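Side-chain contacts in fructosyl amine:oxygen oxidoreductase (Neosartorya fumigata, PDB 4WCT), which probably oxidises fructosyl amines (Amadori products) with a bound flavin-adenine dinucleotide as cofactor, thereby removing the sugar-derived group from glycated amines: residues A97-K100 with A101-D105; F189-A192 with K193-V197. All blocks are in the same frame, centred on the assembly; numbering follows the deposited sequence.

In the fold
Contact 1 comes first along the chain, at the C-terminal end of helix 86-102, and contact 2 follows at the end of helix 181-194. Their centres lie 20 Å apart and their nearest atoms about 7 Å apart, so they do not touch. Helix 35-46 relates the two: Asp-105 of contact 1 forms a salt bridge with its Arg-46, while Leu-195 and Val-197 of contact 2 pack on its Ala-45. Contact 2 leads into strand 198-201, an outermost strand of the six-stranded mixed sheet of the apparently Rossmann-type FAD-binding region. The Trp-102 side chain is about 8 Å from FAD and that of Phe-189 about 10 Å, so both helix ends lie near the cofactor without the contacts meeting.

Contact 1: residues A97-K100 with A101-D105; sequences AALK and AWKTD
Ala-98 O receives the backbone N-H of Trp-102 at 2.9 Å, a sound i to i+4 bond in the closing turn of helix 86-102. The same oxygen also meets the indole, with Trp-102 CD1 only 3.1 Å from Ala-98 O. The first torsion explains this approach: CG stands beside the backbone N and opposite the carbonyl carbon (chi1 -82°), which brings the CD1 side of the indole back beside the preceding turn. On its flank CD1 lies 4.3 Å from Ala-98 CB. The indole N-H is spent outside this turn on Met-391 O, in the FAD pocket, and the ring also meets Phe-112; together these contacts probably limit its rotation.

At the next residue the helical bonding weakens. Lys-103 N is shared between Leu-99 O and Lys-100 O, and both bonds are weak, with N-H...O angles of 134° and 135°. The Lys-103 chain nevertheless runs back across Leu-99. Its CG is 3.4 Å from Leu-99 O, and the bend at chi3 brings CE to 4.0 Å from Leu-99 CG, with the charged end beside the leucine. Leu-99 itself packs inward on Met-74 and Phe-112. The chain then turns away with two backbone donors converging on one acceptor: Ala-101 O takes Thr-104 N at 3.0 Å and Asp-105 N at 2.8 Å.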
loop_
_atom_site.group_PDB
_atom_site.type_symbol
_atom_site.label_atom_id
_atom_site.label_comp_id
_atom_site.label_asym_id
_atom_site.label_seq_id
_atom_site.Cartn_x
_atom_site.Cartn_y
_atom_site.Cartn_z
ATOM N N ALA A 97 2.267 5.054 -15.722
ATOM C CA ALA A 97 3.719 4.963 -15.599
ATOM C C ALA A 97 4.126 3.658 -14.920
ATOM O O ALA A 97 5.110 3.002 -15.303
ATOM C CB ALA A 97 4.260 6.144 -14.802
ATOM N N ALA A 98 3.391 3.282 -13.884
ATOM C CA ALA A 98 3.746 2.093 -13.137
ATOM C C ALA A 98 3.616 0.874 -14.032
ATOM O O ALA A 98 4.470 -0.006 -13.996
ATOM C CB ALA A 98 2.867 1.947 -11.895
ATOM N N LEU A 99 2.522 0.781 -14.784
ATOM C CA LEU A 99 2.291 -0.384 -15.622
ATOM C C LEU A 99 3.443 -0.530 -16.616
ATOM O O LEU A 99 3.951 -1.631 -16.871
ATOM C CB LEU A 99 0.953 -0.264 -16.371
ATOM C CG LEU A 99 0.620 -1.420 -17.329
ATOM C CD1 LEU A 99 0.514 -2.735 -16.567
ATOM C CD2 LEU A 99 -0.662 -1.148 -18.076
ATOM N N LYS A 100 3.764 0.565 -17.277
ATOM C CA LYS A 100 4.837 0.556 -18.275
ATOM C C LYS A 100 6.130 0.041 -17.676
ATOM O O LYS A 100 6.838 -0.787 -18.259
ATOM C CB LYS A 100 4.995 1.967 -18.831
ATOM C CG LYS A 100 6.160 2.113 -19.799
ATOM C CD LYS A 100 6.152 3.496 -20.459
ATOM C CE LYS A 100 7.256 3.598 -21.514
ATOM N NZ LYS A 100 7.658 4.998 -21.821
ATOM N N ALA A 101 6.436 0.480 -16.470
ATOM C CA ALA A 101 7.658 0.077 -15.800
ATOM C C ALA A 101 7.648 -1.362 -15.269
ATOM O O ALA A 101 8.656 -2.042 -15.362
ATOM C CB ALA A 101 7.985 1.070 -14.685
ATOM N N TRP A 102 6.505 -1.864 -14.805
ATOM C CA TRP A 102 6.387 -3.240 -14.393
ATOM C C TRP A 102 6.670 -4.159 -15.562
ATOM O O TRP A 102 7.014 -5.323 -15.358
ATOM C CB TRP A 102 4.977 -3.549 -13.841
ATOM C CG TRP A 102 4.779 -3.142 -12.406
ATOM C CD1 TRP A 102 3.874 -2.237 -11.959
ATOM C CD2 TRP A 102 5.421 -3.677 -11.246
ATOM N NE1 TRP A 102 3.919 -2.161 -10.594
ATOM C CE2 TRP A 102 4.920 -2.966 -10.139
ATOM C CE3 TRP A 102 6.480 -4.577 -11.040
ATOM C CZ2 TRP A 102 5.369 -3.204 -8.823
ATOM C CZ3 TRP A 102 6.889 -4.836 -9.740
ATOM C CH2 TRP A 102 6.327 -4.137 -8.655
ATOM N N LYS A 103 6.408 -3.680 -16.782
ATOM C CA LYS A 103 6.565 -4.520 -17.946
ATOM C C LYS A 103 7.961 -4.386 -18.537
ATOM O O LYS A 103 8.288 -5.100 -19.510
ATOM C CB LYS A 103 5.512 -4.156 -18.999
ATOM C CG LYS A 103 4.117 -4.595 -18.576
ATOM C CD LYS A 103 3.110 -4.482 -19.711
ATOM C CE LYS A 103 2.844 -3.054 -20.156
ATOM N NZ LYS A 103 1.627 -2.911 -21.031
ATOM N N THR A 104 8.770 -3.446 -18.045
ATOM C CA THR A 104 10.008 -3.077 -18.745
ATOM C C THR A 104 11.259 -2.993 -17.858
ATOM O O THR A 104 12.361 -3.372 -18.269
ATOM C CB THR A 104 9.819 -1.762 -19.535
ATOM O OG1 THR A 104 8.994 -2.020 -20.673
ATOM C CG2 THR A 104 11.151 -1.220 -20.051
ATOM N N ASP A 105 11.138 -2.368 -16.692
ATOM C CA ASP A 105 12.334 -2.066 -15.879
ATOM C C ASP A 105 12.925 -3.358 -15.334
ATOM O O ASP A 105 12.234 -4.098 -14.612
ATOM C CB ASP A 105 11.933 -1.146 -14.715
ATOM C CG ASP A 105 13.102 -0.655 -13.884
ATOM O OD1 ASP A 105 14.125 -1.371 -13.714
ATOM O OD2 ASP A 105 12.923 0.468 -13.301
#

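Contact 2: residues F189-A192 with K193-V197; sequences FNEA and KRLGV
Glu-191 lies alongside Arg-194, its carboxylate overlapping the NE edge of the guanidinium in a two-pronged, side-on salt bridge between residues i and i+3. Arg-194 NE gives its hydrogen to Glu-191 OE1 at 2.9 Å, and Arg-194 NH2 reaches Glu-191 OE2 at 3.0 Å. Both oxygens lie close to the guanidinium plane, but the fit is not flat: the two groups are turned 31° apart, and NE meets OE1 from above the carboxylate plane while NH2 approaches OE2 on the syn side. The acid is brought here by a bend at chi2 (72°), which swings its end toward the next turn. Leu-195 crosses the same side chain, with its CD1 3.9 Å from Glu-191 OE2, and packs on Ala-45 of helix 35-46.

Just after this pair the helix ends in a Schellman motif. Gly-196 takes a positive phi (115°), where a CB would be jammed against the preceding carbonyl oxygen. Ala-192 O accepts Val-197 N at 3.0 Å, the outer bond of the motif, and, more weakly, Gly-196 N and Leu-195 N; the inner bond, Gly-196 N to Lys-193 O, is also weak. The apolar closure of the motif is Ala-192 CB against Val-197 CG2 at 4.0 Å, beside Ala-41 and Ala-45 of helix 35-46. On another flank Phe-189 CZ approaches Lys-193 CD at 4.3 Å, and its ring meets Phe-199 edge-to-face.

A carboxylate near a helix C terminus would probably be somewhat disfavoured by the helix end; the two-nitrogen grip of Arg-194 probably offsets that cost and favours the ionised form of Glu-191.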
loop_
_atom_site.group_PDB
_atom_site.type_symbol
_atom_site.label_atom_id
_atom_site.label_comp_id
_atom_site.label_asym_id
_atom_site.label_seq_id
_atom_site.Cartn_x
_atom_site.Cartn_y
_atom_site.Cartn_z
ATOM N N PHE A 189 16.080 -2.477 -3.374
ATOM C CA PHE A 189 17.083 -2.302 -2.330
ATOM C C PHE A 189 18.444 -2.804 -2.810
ATOM O O PHE A 189 19.422 -2.049 -2.755
ATOM C CB PHE A 189 16.637 -3.064 -1.077
ATOM C CG PHE A 189 17.746 -3.409 -0.129
ATOM C CD1 PHE A 189 18.287 -2.452 0.712
ATOM C CD2 PHE A 189 18.166 -4.705 0.006
ATOM C CE1 PHE A 189 19.266 -2.788 1.643
ATOM C CE2 PHE A 189 19.126 -5.056 0.962
ATOM C CZ PHE A 189 19.745 -4.079 1.698
ATOM N N ASN A 190 18.483 -4.022 -3.362
ATOM C CA ASN A 190 19.751 -4.620 -3.815
ATOM C C ASN A 190 20.396 -3.750 -4.876
ATOM O O ASN A 190 21.618 -3.504 -4.858
ATOM C CB ASN A 190 19.517 -6.012 -4.387
ATOM C CG ASN A 190 19.304 -7.060 -3.307
ATOM O OD1 ASN A 190 19.634 -6.832 -2.144
ATOM N ND2 ASN A 190 18.747 -8.198 -3.674
ATOM N N GLU A 191 19.583 -3.242 -5.791
ATOM C CA GLU A 191 20.127 -2.453 -6.885
ATOM C C GLU A 191 20.545 -1.064 -6.431
ATOM O O GLU A 191 21.624 -0.570 -6.810
ATOM C CB GLU A 191 19.135 -2.394 -8.045
ATOM C CG GLU A 191 19.625 -1.571 -9.203
ATOM C CD GLU A 191 20.739 -2.222 -9.993
ATOM O OE1 GLU A 191 21.254 -3.290 -9.574
ATOM O OE2 GLU A 191 21.030 -1.671 -11.088
ATOM N N ALA A 192 19.751 -0.420 -5.559
ATOM C CA ALA A 192 20.186 0.868 -5.007
ATOM C C ALA A 192 21.515 0.709 -4.269
ATOM O O ALA A 192 22.434 1.537 -4.404
ATOM C CB ALA A 192 19.111 1.446 -4.076
ATOM N N LYS A 193 21.668 -0.372 -3.524
ATOM C CA LYS A 193 22.901 -0.575 -2.764
ATOM C C LYS A 193 24.084 -0.904 -3.685
ATOM O O LYS A 193 25.228 -0.505 -3.425
ATOM C CB LYS A 193 22.697 -1.674 -1.728
ATOM C CG LYS A 193 23.968 -2.159 -1.054
ATOM C CD LYS A 193 23.631 -2.973 0.192
ATOM C CE LYS A 193 24.844 -3.183 1.080
ATOM N NZ LYS A 193 24.463 -4.034 2.226
ATOM N N ARG A 194 23.812 -1.618 -4.771
ATOM C CA ARG A 194 24.858 -1.893 -5.775
ATOM C C ARG A 194 25.344 -0.592 -6.411
ATOM O O ARG A 194 26.547 -0.439 -6.700
ATOM C CB ARG A 194 24.332 -2.855 -6.848
ATOM C CG ARG A 194 25.390 -3.323 -7.819
ATOM C CD ARG A 194 24.813 -4.235 -8.907
ATOM N NE ARG A 194 24.080 -3.488 -9.902
ATOM C CZ ARG A 194 24.517 -3.186 -11.117
ATOM N NH1 ARG A 194 25.743 -3.548 -11.491
ATOM N NH2 ARG A 194 23.686 -2.622 -11.987
ATOM N N LEU A 195 24.423 0.353 -6.625
ATOM C CA LEU A 195 24.728 1.617 -7.259
ATOM C C LEU A 195 25.288 2.656 -6.304
ATOM O O LEU A 195 25.526 3.795 -6.696
ATOM C CB LEU A 195 23.501 2.168 -7.970
ATOM C CG LEU A 195 22.987 1.325 -9.116
ATOM C CD1 LEU A 195 21.747 1.938 -9.742
ATOM C CD2 LEU A 195 24.053 1.162 -10.195
ATOM N N GLY A 196 25.328 2.306 -5.024
ATOM C CA GLY A 196 26.103 3.076 -4.030
ATOM C C GLY A 196 25.340 3.775 -2.921
ATOM O O GLY A 196 25.940 4.512 -2.096
ATOM N N VAL A 197 24.029 3.544 -2.846
ATOM C CA VAL A 197 23.245 4.123 -1.731
ATOM C C VAL A 197 23.649 3.429 -0.454
ATOM O O VAL A 197 23.855 2.223 -0.432
ATOM C CB VAL A 197 21.726 3.946 -2.001
ATOM C CG1 VAL A 197 20.903 4.404 -0.791
ATOM C CG2 VAL A 197 21.387 4.697 -3.285
#